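Local coordinates for protein probable sugar kinase (Clostridium perfringens, PDB 3KZH) that probably phosphorylates a sugar, as a carbohydrate kinase of the pfkB (ribokinase) family, and binds beta-D-glucopyranose in its pocket, at residues P7-F12 against N136-L142; L179-F183 against F214-K220; F259-Y265 against F279-S284. All blocks are in the same frame, centred on the assembly; numbering follows the deposited sequence.

Contact 1 of 3, residues P7-F12 against N136-L142; sequences PYLLVF and NAEYTVL
L10 and F12 are joined to Y139 and V141 as neighbours in two parallel strands, 9-12 and 139-142, inside the central sheet of this ribokinase-like fold. L10 N donates to Y139 O (3.0 Å), V141 N to L10 O (2.8 Å) and F12 N to V141 O (3.0 Å), the alternating pattern of parallel strands; T140 CA also turns its hydrogen to L10 O. The run begins earlier, where E138 N meets Y8 O at 3.3 Å. A water accepts from Y8 N and donates to N136 O and E138 OE2, bridging the residues that lead into the two strands. Y8 holds its ring in the crowded position between its own N and carbonyl carbon (chi1 64°). That turns the ring back against A137, whose CA sits 4.3 Å from the ring centroid in an off-centre CH-pi contact; the hydroxyl is bonded onward to I133 O. A137 CB lies 3.8 Å from Y8 CE1 and also meets L10 CB, a small methyl that fits between them. On the other face of the sheet, L9 CD2 reaches V141 CG2 (3.7 Å), the beta-branched and leucine side chains suiting a buried strand. L10 and T140 lie side by side, and T140 OG1 is bonded to T161 OG1. Strand 59-62 flanks 9-12, strand 162-166 flanks 139-142, and helices 44-54 and 255-268 cover the face bearing L9 and V141.

Contact 2 of 3, residues L179-F183 against F214-K220; sequences LIKDF and FLGLGIK
F183 O draws in I219 CA across the contact, a CA-H...O approach of 3.4 Å with an angle of 162° at the hydrogen, while I219 CG1 also packs against it. I180 O takes a conventional bond from F183 N at 3.1 Å, closing the 3-10 turn 180-182, and I219 CG1 lies 3.4 Å from that oxygen. No classical hydrogen bond joins the two segments; side chains pack on each other or on carbonyl oxygens. I180 places CG1 between its N and its carbonyl carbon (chi1 64°), and from there CD1 reaches obliquely to F214 CE1 at 3.8 Å and to L217 CD1 at 4.0 Å. Its CB faces I219 CD1, and a bulky apolar residue suits this buried place. Near the surface, K181 CB rests on L217 O (3.4 Å). G218, the first residue past the helix, has positive phi (119°), where a side chain would jam against the preceding carbonyl and K181 O, so glycine suits. K220 NZ folds back and hydrogen-bonds to G218 O (3.2 Å). Bonds from I219 N to F214 O and, weakly, from G218 N to L215 O make this a Schellman motif, closing helix 204-217 before strand 221-225 of the alpha/beta sheet.

Contact 3 of 3, residues F259-Y265 against F279-S284; sequences FVAGLGY and FAMTMS
Y265 and F279 stack in an offset pair, their planes only 6° apart and their centroids 4.1 Å apart. F279 CZ lies over the centre of the tyrosine face, whereas Y265 CD2 stands above the F279 ring toward its rim. Both rings leave their helices with CG anti to the backbone N (chi1 180° for Y265), which carries each out from its own helix to the meeting point. The third ring, that of F259, takes A280 CB over one face, 3.9 Å from the centroid, a CH-pi contact; S284 CB sits near the plane at its edge, and M281 N approaches obliquely.

The backbones themselves come very close. G262 CA is 3.9 Å from A280 CA, and the axes of the two short helical segments pass 7.5 Å apart at 149°, a roughly antiparallel pair of successive helices in the alpha/beta ribokinase-like domain. Glycine and alanine make this possible: a side chain on G262 would collide with A280 CA, and A280 offers only a methyl, which also rests 3.4 Å from F259 O. Selenomethionine M283 fills the flank of the glycine, with SE 3.6 Å from G262 CA, and its chain bends at the end to bring CE against A261 CB. The long, unbranched chain lets SE and CE lie along the glycine side of the neighbouring helix. Helix 300-308 touches both stacked rings, through L300 on Y265 and V303 and L304 on F279, while N51 of helix 44-54 meets A261 and M283.

In the fold
All three contacts belong to one alpha/beta domain. Contact 1 is within its central sheet and touches the other two: L142 CD1 meets F183 CE1 of contact 2 at 4.2 Å, and L9 CD1 meets G264 CA of contact 3 at 3.5 Å. V141 CG1 also packs on V260 CG1, at 4.0 Å, so helix 255-268 lies on the sheet while its other side faces 279-284. Contacts 2 and 3 do not touch; their nearest atoms are about 10 Å apart. The side chains of F259 and V260 touch K187 of the glucopyranose pocket, so contact 3 borders it; the bound sugar is about 6, 10 and 12 Å from the side chains of F259, V141 and I180 respectively.

Contact 1 of 3, residues P7-F12 against N136-L142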
loop_
_atom_site.group_PDB
_atom_site.type_symbol
_atom_site.label_atom_id
_atom_site.label_comp_id
_atom_site.label_asym_id
_atom_site.label_seq_id
_atom_site.Cartn_x
_atom_site.Cartn_y
_atom_site.Cartn_z
ATOM N N PRO A 7 -7.838 -31.408 7.218
ATOM C CA PRO A 7 -7.071 -31.420 5.964
ATOM C C PRO A 7 -7.041 -30.072 5.231
ATOM O O PRO A 7 -8.010 -29.311 5.260
ATOM C CB PRO A 7 -7.776 -32.511 5.139
ATOM C CG PRO A 7 -9.134 -32.604 5.727
ATOM C CD PRO A 7 -8.829 -32.503 7.188
ATOM N N TYR A 8 -5.900 -29.784 4.613
ATOM C CA TYR A 8 -5.698 -28.532 3.899
ATOM C C TYR A 8 -5.103 -28.713 2.510
ATOM O O TYR A 8 -4.498 -29.749 2.207
ATOM C CB TYR A 8 -4.786 -27.596 4.722
ATOM C CG TYR A 8 -3.367 -28.111 4.940
ATOM C CD1 TYR A 8 -2.317 -27.730 4.075
ATOM C CD2 TYR A 8 -3.068 -28.995 6.001
ATOM C CE1 TYR A 8 -1.007 -28.215 4.258
ATOM C CE2 TYR A 8 -1.757 -29.489 6.190
ATOM C CZ TYR A 8 -0.744 -29.093 5.312
ATOM O OH TYR A 8 0.515 -29.596 5.469
ATOM N N LEU A 9 -5.189 -27.640 1.726
ATOM C CA LEU A 9 -4.624 -27.583 0.382
ATOM C C LEU A 9 -3.509 -26.564 0.431
ATOM O O LEU A 9 -3.694 -25.461 0.947
ATOM C CB LEU A 9 -5.659 -27.117 -0.656
ATOM C CG LEU A 9 -5.476 -27.640 -2.095
ATOM C CD1 LEU A 9 -6.807 -27.622 -2.759
ATOM C CD2 LEU A 9 -4.432 -26.940 -2.943
ATOM N N LEU A 10 -2.376 -26.930 -0.157
ATOM C CA LEU A 10 -1.237 -26.046 -0.209
ATOM C C LEU A 10 -1.080 -25.418 -1.577
ATOM O O LEU A 10 -1.203 -26.090 -2.599
ATOM C CB LEU A 10 0.047 -26.775 0.201
ATOM C CG LEU A 10 1.382 -26.009 0.223
ATOM C CD1 LEU A 10 1.363 -24.840 1.205
ATOM C CD2 LEU A 10 2.491 -26.972 0.570
ATOM N N VAL A 11 -0.883 -24.102 -1.575
ATOM C CA VAL A 11 -0.649 -23.338 -2.790
ATOM C C VAL A 11 0.738 -22.753 -2.551
ATOM O O VAL A 11 0.991 -22.175 -1.496
ATOM C CB VAL A 11 -1.717 -22.206 -3.009
ATOM C CG1 VAL A 11 -1.444 -21.443 -4.307
ATOM C CG2 VAL A 11 -3.130 -22.785 -3.042
ATOM N N PHE A 12 1.645 -22.977 -3.498
ATOM C CA PHE A 12 3.023 -22.487 -3.402
ATOM C C PHE A 12 3.331 -21.592 -4.610
ATOM O O PHE A 12 3.313 -22.067 -5.735
ATOM C CB PHE A 12 3.988 -23.699 -3.331
ATOM C CG PHE A 12 5.448 -23.340 -3.154
ATOM C CD1 PHE A 12 5.979 -23.133 -1.869
ATOM C CD2 PHE A 12 6.312 -23.255 -4.268
ATOM C CE1 PHE A 12 7.369 -22.841 -1.675
ATOM C CE2 PHE A 12 7.695 -22.965 -4.104
ATOM C CZ PHE A 12 8.224 -22.759 -2.795
ATOM N N ASN A 136 2.160 -33.325 4.319
ATOM C CA ASN A 136 0.819 -33.507 4.880
ATOM C C ASN A 136 -0.287 -32.771 4.113
ATOM O O ASN A 136 -1.446 -32.772 4.537
ATOM C CB ASN A 136 0.791 -33.136 6.369
ATOM C CG ASN A 136 1.704 -34.012 7.208
ATOM O OD1 ASN A 136 2.759 -33.567 7.660
ATOM N ND2 ASN A 136 1.316 -35.269 7.400
ATOM N N ALA A 137 0.078 -32.143 2.994
ATOM C CA ALA A 137 -0.875 -31.437 2.142
ATOM C C ALA A 137 -1.560 -32.455 1.250
ATOM O O ALA A 137 -0.889 -33.311 0.670
ATOM C CB ALA A 137 -0.164 -30.400 1.299
ATOM N N GLU A 138 -2.888 -32.389 1.159
ATOM C CA GLU A 138 -3.629 -33.342 0.323
ATOM C C GLU A 138 -3.319 -33.076 -1.146
ATOM O O GLU A 138 -3.083 -34.009 -1.916
ATOM C CB GLU A 138 -5.137 -33.264 0.564
ATOM C CG GLU A 138 -5.590 -33.249 2.015
ATOM C CD GLU A 138 -5.425 -34.585 2.726
ATOM O OE1 GLU A 138 -5.728 -35.638 2.117
ATOM O OE2 GLU A 138 -5.009 -34.577 3.907
ATOM N N TYR A 139 -3.357 -31.797 -1.526
ATOM C CA TYR A 139 -3.032 -31.369 -2.886
ATOM C C TYR A 139 -2.118 -30.152 -2.788
ATOM O O TYR A 139 -2.137 -29.438 -1.777
ATOM C CB TYR A 139 -4.296 -31.075 -3.734
ATOM C CG TYR A 139 -5.176 -32.288 -4.021
ATOM C CD1 TYR A 139 -5.009 -33.057 -5.173
ATOM C CD2 TYR A 139 -6.123 -32.721 -3.088
ATOM C CE1 TYR A 139 -5.774 -34.251 -5.370
ATOM C CE2 TYR A 139 -6.875 -33.883 -3.257
ATOM C CZ TYR A 139 -6.700 -34.645 -4.396
ATOM O OH TYR A 139 -7.439 -35.797 -4.539
ATOM N N THR A 140 -1.240 -29.984 -3.777
ATOM C CA THR A 140 -0.324 -28.846 -3.796
ATOM C C THR A 140 -0.287 -28.188 -5.181
ATOM O O THR A 140 0.095 -28.809 -6.172
ATOM C CB THR A 140 1.108 -29.209 -3.261
ATOM O OG1 THR A 140 1.017 -29.643 -1.899
ATOM C CG2 THR A 140 2.043 -28.000 -3.299
ATOM N N VAL A 141 -0.706 -26.923 -5.226
ATOM C CA VAL A 141 -0.773 -26.141 -6.462
ATOM C C VAL A 141 0.535 -25.416 -6.738
ATOM O O VAL A 141 1.144 -24.810 -5.852
ATOM C CB VAL A 141 -1.956 -25.110 -6.421
ATOM C CG1 VAL A 141 -1.972 -24.206 -7.664
ATOM C CG2 VAL A 141 -3.282 -25.838 -6.295
ATOM N N LEU A 142 0.959 -25.507 -7.991
ATOM C CA LEU A 142 2.171 -24.869 -8.476
ATOM C C LEU A 142 1.863 -24.300 -9.845
ATOM O O LEU A 142 0.938 -24.747 -10.521
ATOM C CB LEU A 142 3.317 -25.893 -8.647
ATOM C CG LEU A 142 3.990 -26.678 -7.510
ATOM C CD1 LEU A 142 5.070 -27.576 -8.064
ATOM C CD2 LEU A 142 4.573 -25.741 -6.495
HETATM O O HOH W 1 -3.906 -32.209 4.705
#

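Contact 2 of 3, residues L179-F183 against F214-K220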
loop_
_atom_site.group_PDB
_atom_site.type_symbol
_atom_site.label_atom_id
_atom_site.label_comp_id
_atom_site.label_asym_id
_atom_site.label_seq_id
_atom_site.Cartn_x
_atom_site.Cartn_y
_atom_site.Cartn_z
ATOM N N LEU A 179 8.775 -32.321 -17.063
ATOM C CA LEU A 179 8.395 -32.504 -15.664
ATOM C C LEU A 179 6.929 -32.819 -15.395
ATOM O O LEU A 179 6.603 -33.273 -14.294
ATOM C CB LEU A 179 8.786 -31.262 -14.844
ATOM C CG LEU A 179 10.261 -30.900 -14.669
ATOM C CD1 LEU A 179 10.395 -29.539 -14.006
ATOM C CD2 LEU A 179 10.994 -31.984 -13.889
ATOM N N ILE A 180 6.058 -32.634 -16.391
ATOM C CA ILE A 180 4.618 -32.867 -16.202
ATOM C C ILE A 180 4.135 -34.241 -15.752
ATOM O O ILE A 180 3.110 -34.336 -15.076
ATOM C CB ILE A 180 3.758 -32.397 -17.397
ATOM C CG1 ILE A 180 4.074 -33.197 -18.661
ATOM C CG2 ILE A 180 3.920 -30.905 -17.582
ATOM C CD1 ILE A 180 3.150 -32.900 -19.826
ATOM N N LYS A 181 4.919 -35.277 -16.056
ATOM C CA LYS A 181 4.603 -36.665 -15.707
ATOM C C LYS A 181 4.401 -36.940 -14.209
ATOM O O LYS A 181 3.702 -37.883 -13.840
ATOM C CB LYS A 181 5.669 -37.619 -16.279
ATOM C CG LYS A 181 7.097 -37.424 -15.755
ATOM C CD LYS A 181 8.036 -38.483 -16.315
ATOM C CE LYS A 181 9.461 -38.313 -15.797
ATOM N NZ LYS A 181 9.589 -38.547 -14.322
ATOM N N ASP A 182 4.970 -36.076 -13.367
ATOM C CA ASP A 182 4.878 -36.225 -11.915
ATOM C C ASP A 182 3.683 -35.552 -11.248
ATOM O O ASP A 182 3.447 -35.728 -10.052
ATOM C CB ASP A 182 6.187 -35.794 -11.251
ATOM C CG ASP A 182 7.347 -36.718 -11.589
ATOM O OD1 ASP A 182 7.142 -37.959 -11.607
ATOM O OD2 ASP A 182 8.460 -36.191 -11.834
ATOM N N PHE A 183 2.915 -34.820 -12.045
ATOM C CA PHE A 183 1.726 -34.130 -11.576
ATOM C C PHE A 183 0.510 -35.046 -11.569
ATOM O O PHE A 183 0.377 -35.936 -12.417
ATOM C CB PHE A 183 1.432 -32.908 -12.452
ATOM C CG PHE A 183 2.308 -31.727 -12.171
ATOM C CD1 PHE A 183 1.982 -30.827 -11.148
ATOM C CD2 PHE A 183 3.462 -31.493 -12.929
ATOM C CE1 PHE A 183 2.797 -29.694 -10.868
ATOM C CE2 PHE A 183 4.285 -30.373 -12.670
ATOM C CZ PHE A 183 3.948 -29.471 -11.634
ATOM N N PHE A 214 -1.388 -37.839 -21.754
ATOM C CA PHE A 214 -1.045 -37.286 -20.441
ATOM C C PHE A 214 -1.283 -38.314 -19.342
ATOM O O PHE A 214 -0.462 -38.443 -18.436
ATOM C CB PHE A 214 -1.838 -36.009 -20.145
ATOM C CG PHE A 214 -1.497 -34.836 -21.035
ATOM C CD1 PHE A 214 -0.161 -34.513 -21.340
ATOM C CD2 PHE A 214 -2.529 -34.027 -21.556
ATOM C CE1 PHE A 214 0.149 -33.394 -22.158
ATOM C CE2 PHE A 214 -2.241 -32.905 -22.378
ATOM C CZ PHE A 214 -0.894 -32.588 -22.678
ATOM N N LEU A 215 -2.359 -39.094 -19.482
ATOM C CA LEU A 215 -2.700 -40.159 -18.530
ATOM C C LEU A 215 -1.679 -41.297 -18.608
ATOM O O LEU A 215 -1.463 -42.011 -17.623
ATOM C CB LEU A 215 -4.100 -40.720 -18.808
ATOM C CG LEU A 215 -5.332 -39.813 -18.737
ATOM C CD1 LEU A 215 -6.500 -40.530 -19.370
ATOM C CD2 LEU A 215 -5.645 -39.376 -17.322
ATOM N N GLY A 216 -1.049 -41.424 -19.784
ATOM C CA GLY A 216 -0.035 -42.439 -20.042
ATOM C C GLY A 216 1.271 -42.115 -19.345
ATOM O O GLY A 216 1.958 -43.016 -18.850
ATOM N N LEU A 217 1.578 -40.817 -19.274
ATOM C CA LEU A 217 2.771 -40.292 -18.616
ATOM C C LEU A 217 2.717 -40.470 -17.089
ATOM O O LEU A 217 3.745 -40.398 -16.408
ATOM C CB LEU A 217 2.933 -38.806 -18.942
ATOM C CG LEU A 217 3.205 -38.338 -20.376
ATOM C CD1 LEU A 217 3.240 -36.820 -20.393
ATOM C CD2 LEU A 217 4.526 -38.905 -20.927
ATOM N N GLY A 218 1.516 -40.721 -16.567
ATOM C CA GLY A 218 1.327 -40.905 -15.138
ATOM C C GLY A 218 0.390 -39.890 -14.503
ATOM O O GLY A 218 0.066 -40.005 -13.319
ATOM N N ILE A 219 -0.043 -38.898 -15.285
ATOM C CA ILE A 219 -0.964 -37.866 -14.806
ATOM C C ILE A 219 -2.319 -38.523 -14.521
ATOM O O ILE A 219 -2.773 -39.382 -15.276
ATOM C CB ILE A 219 -1.075 -36.677 -15.814
ATOM C CG1 ILE A 219 0.318 -36.076 -16.063
ATOM C CG2 ILE A 219 -2.040 -35.593 -15.285
ATOM C CD1 ILE A 219 0.431 -35.151 -17.267
ATOM N N LYS A 220 -2.912 -38.167 -13.384
ATOM C CA LYS A 220 -4.184 -38.746 -12.964
ATOM C C LYS A 220 -5.428 -38.073 -13.505
ATOM O O LYS A 220 -6.400 -38.750 -13.811
ATOM C CB LYS A 220 -4.270 -38.803 -11.433
ATOM C CG LYS A 220 -3.116 -39.511 -10.732
ATOM C CD LYS A 220 -3.060 -41.007 -11.023
ATOM C CE LYS A 220 -2.014 -41.696 -10.152
ATOM N NZ LYS A 220 -0.629 -41.198 -10.402
#

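Contact 3 of 3, residues F259-Y265 against F279-S284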
loop_
_atom_site.group_PDB
_atom_site.type_symbol
_atom_site.label_atom_id
_atom_site.label_comp_id
_atom_site.label_asym_id
_atom_site.label_seq_id
_atom_site.Cartn_x
_atom_site.Cartn_y
_atom_site.Cartn_z
ATOM N N PHE A 259 -10.656 -21.242 -11.799
ATOM C CA PHE A 259 -10.957 -22.618 -12.217
ATOM C C PHE A 259 -10.119 -23.596 -11.415
ATOM O O PHE A 259 -10.646 -24.615 -10.984
ATOM C CB PHE A 259 -10.730 -22.863 -13.728
ATOM C CG PHE A 259 -11.227 -24.214 -14.210
ATOM C CD1 PHE A 259 -12.572 -24.393 -14.557
ATOM C CD2 PHE A 259 -10.375 -25.338 -14.231
ATOM C CE1 PHE A 259 -13.076 -25.680 -14.904
ATOM C CE2 PHE A 259 -10.860 -26.625 -14.576
ATOM C CZ PHE A 259 -12.214 -26.797 -14.911
ATOM N N VAL A 260 -8.833 -23.278 -11.219
ATOM C CA VAL A 260 -7.890 -24.121 -10.460
ATOM C C VAL A 260 -8.361 -24.242 -9.008
ATOM O O VAL A 260 -8.303 -25.324 -8.402
ATOM C CB VAL A 260 -6.417 -23.571 -10.522
ATOM C CG1 VAL A 260 -5.471 -24.396 -9.646
ATOM C CG2 VAL A 260 -5.902 -23.620 -11.949
ATOM N N ALA A 261 -8.887 -23.129 -8.498
ATOM C CA ALA A 261 -9.421 -23.063 -7.153
ATOM C C ALA A 261 -10.641 -23.958 -6.965
ATOM O O ALA A 261 -10.794 -24.606 -5.931
ATOM C CB ALA A 261 -9.735 -21.648 -6.798
ATOM N N GLY A 262 -11.457 -24.030 -8.015
ATOM C CA GLY A 262 -12.658 -24.845 -8.010
ATOM C C GLY A 262 -12.349 -26.324 -8.046
ATOM O O GLY A 262 -13.139 -27.113 -7.545
ATOM N N LEU A 263 -11.228 -26.688 -8.685
ATOM C CA LEU A 263 -10.732 -28.074 -8.739
ATOM C C LEU A 263 -10.321 -28.447 -7.325
ATOM O O LEU A 263 -10.572 -29.559 -6.866
ATOM C CB LEU A 263 -9.499 -28.205 -9.643
ATOM C CG LEU A 263 -9.621 -27.965 -11.146
ATOM C CD1 LEU A 263 -8.251 -28.099 -11.787
ATOM C CD2 LEU A 263 -10.626 -28.932 -11.758
ATOM N N GLY A 264 -9.715 -27.469 -6.643
ATOM C CA GLY A 264 -9.295 -27.613 -5.267
ATOM C C GLY A 264 -10.480 -27.890 -4.370
ATOM O O GLY A 264 -10.467 -28.869 -3.638
ATOM N N TYR A 265 -11.558 -27.130 -4.554
ATOM C CA TYR A 265 -12.797 -27.325 -3.791
ATOM C C TYR A 265 -13.385 -28.726 -4.040
ATOM O O TYR A 265 -13.733 -29.440 -3.085
ATOM C CB TYR A 265 -13.822 -26.234 -4.160
ATOM C CG TYR A 265 -15.158 -26.331 -3.440
ATOM C CD1 TYR A 265 -15.364 -25.685 -2.207
ATOM C CD2 TYR A 265 -16.212 -27.126 -3.967
ATOM C CE1 TYR A 265 -16.587 -25.830 -1.499
ATOM C CE2 TYR A 265 -17.439 -27.281 -3.269
ATOM C CZ TYR A 265 -17.618 -26.633 -2.039
ATOM O OH TYR A 265 -18.803 -26.806 -1.359
ATOM N N PHE A 279 -18.693 -26.767 -11.016
ATOM C CA PHE A 279 -18.446 -25.877 -9.865
ATOM C C PHE A 279 -17.296 -24.926 -10.210
ATOM O O PHE A 279 -17.415 -23.715 -10.039
ATOM C CB PHE A 279 -18.134 -26.701 -8.587
ATOM C CG PHE A 279 -18.055 -25.869 -7.313
ATOM C CD1 PHE A 279 -19.180 -25.736 -6.472
ATOM C CD2 PHE A 279 -16.879 -25.141 -6.988
ATOM C CE1 PHE A 279 -19.143 -24.887 -5.328
ATOM C CE2 PHE A 279 -16.835 -24.287 -5.850
ATOM C CZ PHE A 279 -17.972 -24.161 -5.022
ATOM N N ALA A 280 -16.189 -25.501 -10.671
ATOM C CA ALA A 280 -15.001 -24.751 -11.066
ATOM C C ALA A 280 -15.252 -23.822 -12.257
ATOM O O ALA A 280 -14.669 -22.746 -12.338
ATOM C CB ALA A 280 -13.875 -25.711 -11.374
HETATM N N MSE A 281 -16.140 -24.235 -13.161
HETATM C CA MSE A 281 -16.480 -23.438 -14.331
HETATM C C MSE A 281 -17.363 -22.265 -13.942
HETATM O O MSE A 281 -17.215 -21.174 -14.503
HETATM C CB MSE A 281 -17.161 -24.289 -15.383
HETATM C CG MSE A 281 -16.706 -23.969 -16.794
HETATM SE SE MSE A 281 -17.496 -25.135 -18.111
HETATM C CE MSE A 281 -17.496 -26.732 -17.138
ATOM N N THR A 282 -18.244 -22.488 -12.956
ATOM C CA THR A 282 -19.136 -21.441 -12.418
ATOM C C THR A 282 -18.279 -20.332 -11.783
ATOM O O THR A 282 -18.571 -19.154 -11.957
ATOM C CB THR A 282 -20.151 -22.019 -11.376
ATOM O OG1 THR A 282 -21.027 -22.942 -12.037
ATOM C CG2 THR A 282 -20.988 -20.919 -10.737
HETATM N N MSE A 283 -17.195 -20.740 -11.109
HETATM C CA MSE A 283 -16.222 -19.836 -10.467
HETATM C C MSE A 283 -15.468 -19.044 -11.529
HETATM O O MSE A 283 -15.201 -17.844 -11.358
HETATM C CB MSE A 283 -15.211 -20.618 -9.622
HETATM C CG MSE A 283 -15.792 -21.241 -8.393
HETATM SE SE MSE A 283 -14.460 -21.854 -7.118
HETATM C CE MSE A 283 -13.474 -20.192 -7.010
ATOM N N SER A 284 -15.125 -19.728 -12.623
ATOM C CA SER A 284 -14.423 -19.105 -13.738
ATOM C C SER A 284 -15.354 -18.120 -14.439
ATOM O O SER A 284 -14.930 -17.019 -14.761
ATOM C CB SER A 284 -13.913 -20.166 -14.718
ATOM O OG SER A 284 -13.136 -19.581 -15.746
#